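Local coordinates for protein transcription factor GAMBIF1 (Anopheles gambiae, PDB 1BVO) that binds DNA through its Rel homology region, of which this chain is the specificity domain, and probably activates RNA polymerase II transcription, at residues V3-Q8 with L145-F150; D123-G128 with P165-I170. All coordinates share one frame; numbering follows the deposited sequence.

Contact 1. Residues V3-Q8 with L145-F150; sequences VEITEQ and LCFQVF
Val3 and Val149 meet through single methyl branches: CG2 of Val3 lies 3.6 Å from CG2 of Val149, and the same Val3 methyl also touches CB of Val149. In both valines this branch stands anti to the carbonyl carbon and beside the backbone N, while CG1 stands anti to the backbone N (chi1 -161° in Val3, 158° in Val149). The second apolar pair brings the end of Ile5 to Phe147. CD1 of Ile5 sits 3.9 Å from CD2 of Phe147 and equally near its CE2, approaching the ring obliquely near its CD2-CE2 bond; the two side chains cross at about a right angle. This is face-to-face packing of two antiparallel sheets in the immunoglobulin-like beta sandwich of the Rel specificity domain: residues 3-5 belong to the three-stranded sheet, residues 145-150 to the larger one. The backbones stay well separated, with the CA atoms of Val3 and Val149 7.5 Å apart, and the contacts across the gap are made by side chains. Ile43 of strand 42-46 touches both Val3 and Phe147, and Phe97 meets the Phe147 ring. Beyond Ile5 the chain turns a corner at Thr6, where Thr6 and Glu7 face Ser42 in a classic beta bulge.

Contact 2. Residues D123-G128 with P165-I170; sequences DPFRTG and PVVSDI
Phe125 and Pro165 bury equal amounts of surface in this contact, and the phenylalanine ring organises it. Pro165 lies over one face of that ring, with its CB 3.9 Å from CZ of Phe125; the two side chains run past each other in opposite directions. Val167 comes to the ring in another way, at the edge and near its plane, where its CG2 is 3.7 Å from CE1 of Phe125 and also touches CZ. The outer end of the ring is thus held by a proline on a face and a methyl at the rim. CG of Phe125 stands anti to the carbonyl carbon (chi1 -59°), which carries the ring across to 165-170 although its CB does not point there. Next to it, Pro124 adds a looser apolar contact, its CB 4.3 Å from CB of Pro165. His66 also meets the Phe125 ring, with the planes at about 55°.

The loop that presents Phe125 is tied by Asp123, whose OD2 accepts from two backbone amides on its syn side: Gly128 N at 2.7 Å and Thr127 N at 3.0 Å. Both donors lie slightly out of the carboxylate plane. A weak bond also runs from Thr127 N to OD1 of Asp123, so that this amide is shared, in a bifurcated bond, between both carboxylate oxygens. Asp123 to Arg126 form a type I beta turn, and through it the loop after helix 107-120 packs on strand 159-172, an outermost strand of the larger sheet in the Rel specificity domain's immunoglobulin-like sandwich.

How the contacts relate
Contact 1 lies largely in the buried interior between the two sheets, whereas contact 2 is only partly buried and joins a loop to the larger sheet. Both are apolar across their segments; contact 1 relies on branched aliphatic tips and one obliquely met ring, contact 2 on prolines and a ring packed at face and rim, beside a loop tied by a carboxylate. They use neighbouring strands of one sheet, 142-152 in contact 1 and 159-172 in contact 2, and approach that sheet from different sides: Val166 CG1 packs against Ile5 CD1, while Cys146 SG meets Pro124 CB. Polar links join them too, probably as hydrogen bonds, from Leu145 N to Ser168 OG and from Asp169 N to Gln8 OE1.

Contact 1. Residues V3-Q8 with L145-F150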
loop_
_atom_site.group_PDB
_atom_site.type_symbol
_atom_site.label_atom_id
_atom_site.label_comp_id
_atom_site.label_asym_id
_atom_site.label_seq_id
_atom_site.Cartn_x
_atom_site.Cartn_y
_atom_site.Cartn_z
ATOM N N VAL C 3 7.836 6.885 -39.222
ATOM C CA VAL C 3 7.120 5.702 -38.784
ATOM C C VAL C 3 5.620 5.908 -38.802
ATOM O O VAL C 3 5.127 6.975 -38.437
ATOM C CB VAL C 3 7.532 5.316 -37.356
ATOM C CG1 VAL C 3 7.170 3.869 -37.086
ATOM C CG2 VAL C 3 9.012 5.559 -37.157
ATOM N N GLU C 4 4.894 4.892 -39.243
ATOM C CA GLU C 4 3.451 4.974 -39.270
ATOM C C GLU C 4 2.930 3.983 -38.256
ATOM O O GLU C 4 3.479 2.891 -38.121
ATOM C CB GLU C 4 2.921 4.608 -40.649
ATOM C CG GLU C 4 1.402 4.626 -40.751
ATOM C CD GLU C 4 0.873 3.866 -41.944
ATOM O OE1 GLU C 4 1.645 3.595 -42.887
ATOM O OE2 GLU C 4 -0.324 3.524 -41.942
ATOM N N ILE C 5 1.949 4.394 -37.464
ATOM C CA ILE C 5 1.364 3.482 -36.497
ATOM C C ILE C 5 0.203 2.800 -37.181
ATOM O O ILE C 5 -0.935 3.256 -37.097
ATOM C CB ILE C 5 0.898 4.212 -35.267
ATOM C CG1 ILE C 5 2.082 4.976 -34.691
ATOM C CG2 ILE C 5 0.263 3.228 -34.280
ATOM C CD1 ILE C 5 1.867 5.464 -33.308
ATOM N N THR C 6 0.495 1.676 -37.819
ATOM C CA THR C 6 -0.494 0.931 -38.579
ATOM C C THR C 6 -1.638 0.296 -37.810
ATOM O O THR C 6 -2.707 0.056 -38.377
ATOM C CB THR C 6 0.186 -0.079 -39.512
ATOM O OG1 THR C 6 0.965 -1.011 -38.748
ATOM C CG2 THR C 6 1.106 0.664 -40.479
ATOM N N GLU C 7 -1.413 -0.052 -36.555
ATOM C CA GLU C 7 -2.505 -0.578 -35.755
ATOM C C GLU C 7 -2.253 -0.016 -34.393
ATOM O O GLU C 7 -1.177 -0.160 -33.819
ATOM C CB GLU C 7 -2.627 -2.110 -35.755
ATOM C CG GLU C 7 -3.480 -2.662 -34.597
ATOM C CD GLU C 7 -4.796 -3.298 -35.004
ATOM O OE1 GLU C 7 -4.800 -4.331 -35.692
ATOM O OE2 GLU C 7 -5.849 -2.790 -34.589
ATOM N N GLN C 8 -3.211 0.797 -33.992
ATOM C CA GLN C 8 -3.190 1.501 -32.741
ATOM C C GLN C 8 -3.634 0.660 -31.587
ATOM O O GLN C 8 -4.501 -0.212 -31.714
ATOM C CB GLN C 8 -4.105 2.708 -32.842
ATOM C CG GLN C 8 -3.562 3.782 -33.719
ATOM C CD GLN C 8 -2.662 4.722 -32.973
ATOM O OE1 GLN C 8 -2.437 4.571 -31.764
ATOM N NE2 GLN C 8 -2.119 5.701 -33.689
ATOM N N LEU C 145 1.978 5.012 -25.941
ATOM C CA LEU C 145 3.194 4.284 -26.240
ATOM C C LEU C 145 4.001 5.211 -27.123
ATOM O O LEU C 145 3.457 5.855 -28.035
ATOM C CB LEU C 145 2.863 3.003 -27.008
ATOM C CG LEU C 145 1.986 2.019 -26.236
ATOM C CD1 LEU C 145 1.565 0.873 -27.132
ATOM C CD2 LEU C 145 2.739 1.525 -25.023
ATOM N N CYS C 146 5.289 5.313 -26.846
ATOM C CA CYS C 146 6.139 6.160 -27.660
ATOM C C CYS C 146 7.075 5.274 -28.471
ATOM O O CYS C 146 7.732 4.376 -27.916
ATOM C CB CYS C 146 6.956 7.110 -26.811
ATOM S SG CYS C 146 7.732 8.409 -27.808
ATOM N N PHE C 147 7.100 5.481 -29.783
ATOM C CA PHE C 147 7.954 4.679 -30.636
ATOM C C PHE C 147 9.099 5.511 -31.183
ATOM O O PHE C 147 8.910 6.321 -32.080
ATOM C CB PHE C 147 7.157 4.080 -31.795
ATOM C CG PHE C 147 5.990 3.221 -31.359
ATOM C CD1 PHE C 147 6.162 1.873 -31.102
ATOM C CD2 PHE C 147 4.726 3.770 -31.208
ATOM C CE1 PHE C 147 5.087 1.081 -30.691
ATOM C CE2 PHE C 147 3.651 2.997 -30.802
ATOM C CZ PHE C 147 3.831 1.644 -30.543
ATOM N N GLN C 148 10.279 5.357 -30.604
ATOM C CA GLN C 148 11.427 6.087 -31.121
ATOM C C GLN C 148 12.168 5.129 -32.017
ATOM O O GLN C 148 12.688 4.105 -31.538
ATOM C CB GLN C 148 12.378 6.508 -30.033
ATOM C CG GLN C 148 11.938 7.650 -29.213
ATOM C CD GLN C 148 12.838 7.771 -28.057
ATOM O OE1 GLN C 148 12.800 6.933 -27.139
ATOM N NE2 GLN C 148 13.754 8.732 -28.126
ATOM N N VAL C 149 12.229 5.437 -33.306
ATOM C CA VAL C 149 12.918 4.567 -34.239
ATOM C C VAL C 149 14.307 5.111 -34.546
ATOM O O VAL C 149 14.500 6.331 -34.640
ATOM C CB VAL C 149 12.089 4.356 -35.531
ATOM C CG1 VAL C 149 12.982 3.932 -36.686
ATOM C CG2 VAL C 149 11.032 3.289 -35.293
ATOM N N PHE C 150 15.280 4.204 -34.639
ATOM C CA PHE C 150 16.655 4.572 -34.950
ATOM C C PHE C 150 17.172 3.736 -36.120
ATOM O O PHE C 150 17.132 2.494 -36.091
ATOM C CB PHE C 150 17.586 4.331 -33.757
ATOM C CG PHE C 150 17.257 5.126 -32.528
ATOM C CD1 PHE C 150 17.651 6.462 -32.403
ATOM C CD2 PHE C 150 16.594 4.528 -31.460
ATOM C CE1 PHE C 150 17.403 7.179 -31.227
ATOM C CE2 PHE C 150 16.334 5.238 -30.282
ATOM C CZ PHE C 150 16.742 6.567 -30.168
#

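Contact 2. Residues D123-G128 with P165-I170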
loop_
_atom_site.group_PDB
_atom_site.type_symbol
_atom_site.label_atom_id
_atom_site.label_comp_id
_atom_site.label_asym_id
_atom_site.label_seq_id
_atom_site.Cartn_x
_atom_site.Cartn_y
_atom_site.Cartn_z
ATOM N N ASP C 123 14.059 9.901 -23.026
ATOM C CA ASP C 123 13.257 11.094 -22.971
ATOM C C ASP C 123 12.999 11.446 -24.410
ATOM O O ASP C 123 13.765 12.176 -25.037
ATOM C CB ASP C 123 14.007 12.218 -22.266
ATOM C CG ASP C 123 13.197 13.501 -22.194
ATOM O OD1 ASP C 123 12.111 13.597 -22.805
ATOM O OD2 ASP C 123 13.666 14.440 -21.524
ATOM N N PRO C 124 11.918 10.904 -24.966
ATOM C CA PRO C 124 11.535 11.132 -26.352
ATOM C C PRO C 124 11.492 12.583 -26.799
ATOM O O PRO C 124 12.171 12.968 -27.750
ATOM C CB PRO C 124 10.154 10.482 -26.434
ATOM C CG PRO C 124 10.237 9.372 -25.430
ATOM C CD PRO C 124 10.915 10.067 -24.281
ATOM N N PHE C 125 10.692 13.390 -26.117
ATOM C CA PHE C 125 10.532 14.777 -26.515
ATOM C C PHE C 125 11.401 15.875 -25.882
ATOM O O PHE C 125 11.142 17.061 -26.104
ATOM C CB PHE C 125 9.044 15.135 -26.440
ATOM C CG PHE C 125 8.180 14.285 -27.315
ATOM C CD1 PHE C 125 7.657 13.079 -26.856
ATOM C CD2 PHE C 125 7.900 14.678 -28.622
ATOM C CE1 PHE C 125 6.860 12.279 -27.691
ATOM C CE2 PHE C 125 7.114 13.890 -29.459
ATOM C CZ PHE C 125 6.593 12.685 -28.993
ATOM N N ARG C 126 12.472 15.494 -25.185
ATOM C CA ARG C 126 13.371 16.462 -24.537
ATOM C C ARG C 126 12.509 17.334 -23.655
ATOM O O ARG C 126 12.301 18.521 -23.885
ATOM C CB ARG C 126 14.145 17.269 -25.580
ATOM C CG ARG C 126 15.166 16.420 -26.325
ATOM C CD ARG C 126 15.580 17.028 -27.653
ATOM N NE ARG C 126 16.596 16.184 -28.299
ATOM C CZ ARG C 126 17.756 16.630 -28.783
ATOM N NH1 ARG C 126 18.059 17.923 -28.693
ATOM N NH2 ARG C 126 18.629 15.779 -29.325
ATOM N N THR C 127 12.055 16.697 -22.595
ATOM C CA THR C 127 11.150 17.252 -21.620
ATOM C C THR C 127 11.803 17.350 -20.238
ATOM O O THR C 127 11.345 18.111 -19.368
ATOM C CB THR C 127 9.939 16.300 -21.603
ATOM O OG1 THR C 127 8.862 16.865 -22.356
ATOM C CG2 THR C 127 9.503 15.970 -20.200
ATOM N N GLY C 128 12.885 16.606 -20.041
ATOM C CA GLY C 128 13.554 16.602 -18.761
ATOM C C GLY C 128 12.633 15.975 -17.732
ATOM O O GLY C 128 11.498 15.611 -18.029
ATOM N N PRO C 165 10.178 10.831 -32.941
ATOM C CA PRO C 165 9.286 10.064 -32.077
ATOM C C PRO C 165 7.865 10.243 -32.558
ATOM O O PRO C 165 7.469 11.299 -33.047
ATOM C CB PRO C 165 9.498 10.706 -30.713
ATOM C CG PRO C 165 10.937 11.100 -30.766
ATOM C CD PRO C 165 11.021 11.730 -32.140
ATOM N N VAL C 166 7.118 9.163 -32.478
ATOM C CA VAL C 166 5.736 9.148 -32.896
ATOM C C VAL C 166 4.980 8.623 -31.690
ATOM O O VAL C 166 5.434 7.706 -30.990
ATOM C CB VAL C 166 5.568 8.295 -34.172
ATOM C CG1 VAL C 166 4.183 7.723 -34.264
ATOM C CG2 VAL C 166 5.844 9.180 -35.381
ATOM N N VAL C 167 3.864 9.275 -31.407
ATOM C CA VAL C 167 3.074 8.933 -30.252
ATOM C C VAL C 167 1.751 8.299 -30.687
ATOM O O VAL C 167 1.230 8.610 -31.757
ATOM C CB VAL C 167 2.938 10.187 -29.358
ATOM C CG1 VAL C 167 1.528 10.387 -28.872
ATOM C CG2 VAL C 167 3.932 10.107 -28.218
ATOM N N SER C 168 1.332 7.298 -29.913
ATOM C CA SER C 168 0.109 6.539 -30.150
ATOM C C SER C 168 -1.069 7.207 -29.474
ATOM O O SER C 168 -0.899 8.024 -28.549
ATOM C CB SER C 168 0.251 5.157 -29.517
ATOM O OG SER C 168 0.226 5.266 -28.096
ATOM N N ASP C 169 -2.268 6.786 -29.856
ATOM C CA ASP C 169 -3.458 7.326 -29.229
ATOM C C ASP C 169 -3.409 6.919 -27.773
ATOM O O ASP C 169 -2.638 6.023 -27.400
ATOM C CB ASP C 169 -4.717 6.793 -29.899
ATOM C CG ASP C 169 -4.816 7.221 -31.356
ATOM O OD1 ASP C 169 -3.943 7.994 -31.820
ATOM O OD2 ASP C 169 -5.767 6.784 -32.037
ATOM N N ILE C 170 -4.205 7.572 -26.942
ATOM C CA ILE C 170 -4.174 7.250 -25.537
ATOM C C ILE C 170 -4.692 5.867 -25.169
ATOM O O ILE C 170 -5.626 5.334 -25.784
ATOM C CB ILE C 170 -4.874 8.320 -24.718
ATOM C CG1 ILE C 170 -4.195 9.661 -24.993
ATOM C CG2 ILE C 170 -4.789 7.980 -23.232
ATOM C CD1 ILE C 170 -5.022 10.860 -24.623
#